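Local coordinates for protein RmpD (Hexulose-6-phosphate synthase) (Streptococcus mutans, PDB 3EXR) that belongs to the orotidine 5'-phosphate decarboxylase / HUMPS family and folds as a closed eight-stranded TIM barrel, at residues L42-G45 against S46-E50. Sequence-based numbering, arbitrary orientation.
Sequences LQVG and SELVE
Val44 meets Leu48 across the kink that separates helix 38-44 from helix 47-55, its CG2 methyl lying 4.0 Å from CB of Leu48. The two side chains pass at a slant. With CG of Leu48 anti to the backbone N (chi1 174°), the outer branch is carried round so that CD2 also reaches Val44 CG2, at 4.2 Å. Leu17 of helix 17-27 touches both residues, and Ala20 and Ile21 add to the packing on Leu48, so this is the tight part of the contact. The turn itself is made by Gly45, whose positive phi of 82° lets the chain leave helix 38-44 and set off in a new direction.

The other part is watery. No direct hydrogen bond joins 42-45 to 46-50; instead the carbonyl oxygen of Val44 accepts from two waters. One, 2.9 Å from Val44 O, accepts in turn from the backbone N of Glu47, whose carboxylate leads away from the turn. The second lies 3.0 Å from Val44 O and takes a weak bond from Leu48 N. Val49 N bonds back to Ser46 O at 2.9 Å. Ser46 faces away overall, though its CB still rests 3.6 Å from Gly45 C; its OG bonds to Gln43 OE1 of the second subunit and to Arg81 NE of its own chain.

The chemistry implies a bend whose apolar flank is fastened to helix 17-27 of the barrel's outer layer, whose carbonyl and amide groups are bridged by water, and whose polar serine ties the turn into the dimer interface.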
ATOM      1  N   LEU A  42      -1.411  -6.881  -5.208  1.00  7.29           N
ATOM      2  CA  LEU A  42      -2.771  -6.864  -4.647  1.00  6.74           C
ATOM      3  C   LEU A  42      -3.726  -7.737  -5.418  1.00  6.51           C
ATOM      4  O   LEU A  42      -4.735  -8.169  -4.852  1.00  7.62           O
ATOM      5  CB  LEU A  42      -3.324  -5.429  -4.553  1.00  7.42           C
ATOM      6  CG  LEU A  42      -2.605  -4.506  -3.569  1.00  8.65           C
ATOM      7  CD1 LEU A  42      -2.976  -3.062  -3.839  1.00  8.16           C
ATOM      8  CD2 LEU A  42      -2.899  -4.917  -2.144  1.00  8.50           C
ATOM      9  N   GLN A  43      -3.453  -7.961  -6.709  1.00  7.60           N
ATOM     10  CA  GLN A  43      -4.258  -8.884  -7.514  1.00  7.34           C
ATOM     11  C   GLN A  43      -3.909 -10.357  -7.343  1.00  7.20           C
ATOM     12  O   GLN A  43      -4.798 -11.186  -7.286  1.00  7.67           O
ATOM     13  CB  GLN A  43      -4.166  -8.542  -9.004  1.00  7.49           C
ATOM     14  CG  GLN A  43      -5.001  -7.391  -9.443  1.00  8.21           C
ATOM     15  CD  GLN A  43      -6.483  -7.672  -9.354  1.00  8.22           C
ATOM     16  OE1 GLN A  43      -7.077  -7.562  -8.288  1.00  7.38           O
ATOM     17  NE2 GLN A  43      -7.090  -8.003 -10.489  1.00  8.47           N
ATOM     18  N   VAL A  44      -2.615 -10.686  -7.288  1.00  7.56           N
ATOM     19  CA  VAL A  44      -2.191 -12.079  -7.416  1.00  7.90           C
ATOM     20  C   VAL A  44      -1.520 -12.656  -6.189  1.00  7.22           C
ATOM     21  O   VAL A  44      -1.379 -13.867  -6.110  1.00  8.25           O
ATOM     22  CB  VAL A  44      -1.328 -12.314  -8.644  1.00  8.82           C
ATOM     23  CG1 VAL A  44      -1.983 -11.684  -9.872  1.00  9.94           C
ATOM     24  CG2 VAL A  44       0.057 -11.768  -8.433  1.00  8.92           C
ATOM     25  N   GLY A  45      -1.117 -11.813  -5.247  1.00  7.27           N
ATOM     26  CA  GLY A  45      -0.458 -12.259  -4.022  1.00  7.10           C
ATOM     27  C   GLY A  45       1.023 -12.491  -4.268  1.00  7.06           C
ATOM     28  O   GLY A  45       1.537 -12.185  -5.349  1.00  8.85           O
ATOM     29  N   SER A  46       1.680 -13.089  -3.285  1.00  7.40           N
ATOM     30  CA  SER A  46       3.134 -13.091  -3.212  1.00  7.29           C
ATOM     31  C   SER A  46       3.774 -14.248  -3.952  1.00  7.76           C
ATOM     32  O   SER A  46       4.991 -14.277  -4.101  1.00  7.74           O
ATOM     33  CB  SER A  46       3.576 -13.058  -1.754  1.00  7.84           C
ATOM     34  OG  SER A  46       3.178 -14.239  -1.065  1.00  9.47           O
ATOM     35  N   GLU A  47       2.994 -15.207  -4.426  1.00  8.31           N
ATOM     36  CA  GLU A  47       3.589 -16.329  -5.138  1.00  8.99           C
ATOM     37  C   GLU A  47       4.358 -15.819  -6.385  1.00  9.14           C
ATOM     38  O   GLU A  47       5.373 -16.370  -6.764  1.00  9.15           O
ATOM     39  CB  GLU A  47       2.593 -17.439  -5.465  1.00  9.14           C
ATOM     40  CG  GLU A  47       3.259 -18.655  -6.105  1.00 10.39           C
ATOM     41  CD  GLU A  47       2.355 -19.859  -6.297  1.00 11.59           C
ATOM     42  OE1 GLU A  47       1.127 -19.704  -6.464  1.00 14.20           O
ATOM     43  OE2 GLU A  47       2.912 -20.976  -6.339  1.00 14.28           O
ATOM     44  N   LEU A  48       3.886 -14.726  -6.962  1.00  9.30           N
ATOM     45  CA  LEU A  48       4.578 -14.093  -8.081  1.00  8.85           C
ATOM     46  C   LEU A  48       6.049 -13.840  -7.756  1.00  8.50           C
ATOM     47  O   LEU A  48       6.930 -14.042  -8.621  1.00  7.84           O
ATOM     48  CB  LEU A  48       3.886 -12.780  -8.472  1.00  9.44           C
ATOM     49  CG  LEU A  48       4.582 -11.916  -9.542  1.00 10.31           C
ATOM     50  CD1 LEU A  48       4.688 -12.632 -10.863  1.00 12.51           C
ATOM     51  CD2 LEU A  48       3.855 -10.599  -9.726  1.00 11.72           C
ATOM     52  N   VAL A  49       6.323 -13.397  -6.530  1.00  8.97           N
ATOM     53  CA  VAL A  49       7.714 -13.102  -6.147  1.00  8.43           C
ATOM     54  C   VAL A  49       8.580 -14.358  -6.294  1.00  8.51           C
ATOM     55  O   VAL A  49       9.686 -14.313  -6.808  1.00  8.13           O
ATOM     56  CB  VAL A  49       7.813 -12.545  -4.702  1.00  8.31           C
ATOM     57  CG1 VAL A  49       9.255 -12.367  -4.273  1.00  9.13           C
ATOM     58  CG2 VAL A  49       7.073 -11.216  -4.601  1.00  9.42           C
ATOM     59  N   GLU A  50       8.046 -15.470  -5.817  1.00  8.42           N
ATOM     60  CA  GLU A  50       8.729 -16.761  -5.901  1.00  9.14           C
ATOM     61  C   GLU A  50       8.917 -17.258  -7.356  1.00  9.33           C
ATOM     62  O   GLU A  50       9.965 -17.799  -7.707  1.00 10.16           O
ATOM     63  CB  GLU A  50       7.978 -17.787  -5.052  1.00  9.95           C
ATOM     64  CG  GLU A  50       8.723 -19.086  -4.838  1.00 10.96           C
ATOM     65  CD  GLU A  50       8.131 -19.975  -3.746  1.00 14.50           C
ATOM     66  OE1 GLU A  50       7.413 -19.471  -2.876  1.00 16.25           O
ATOM     67  OE2 GLU A  50       8.439 -21.189  -3.750  1.00 15.70           O
TER
HETATM   68  O   HOH W   1      -0.068 -15.759  -4.352  1.00 11.10           O
HETATM   69  O   HOH W   2       0.992 -14.877  -7.575  1.00 18.01           O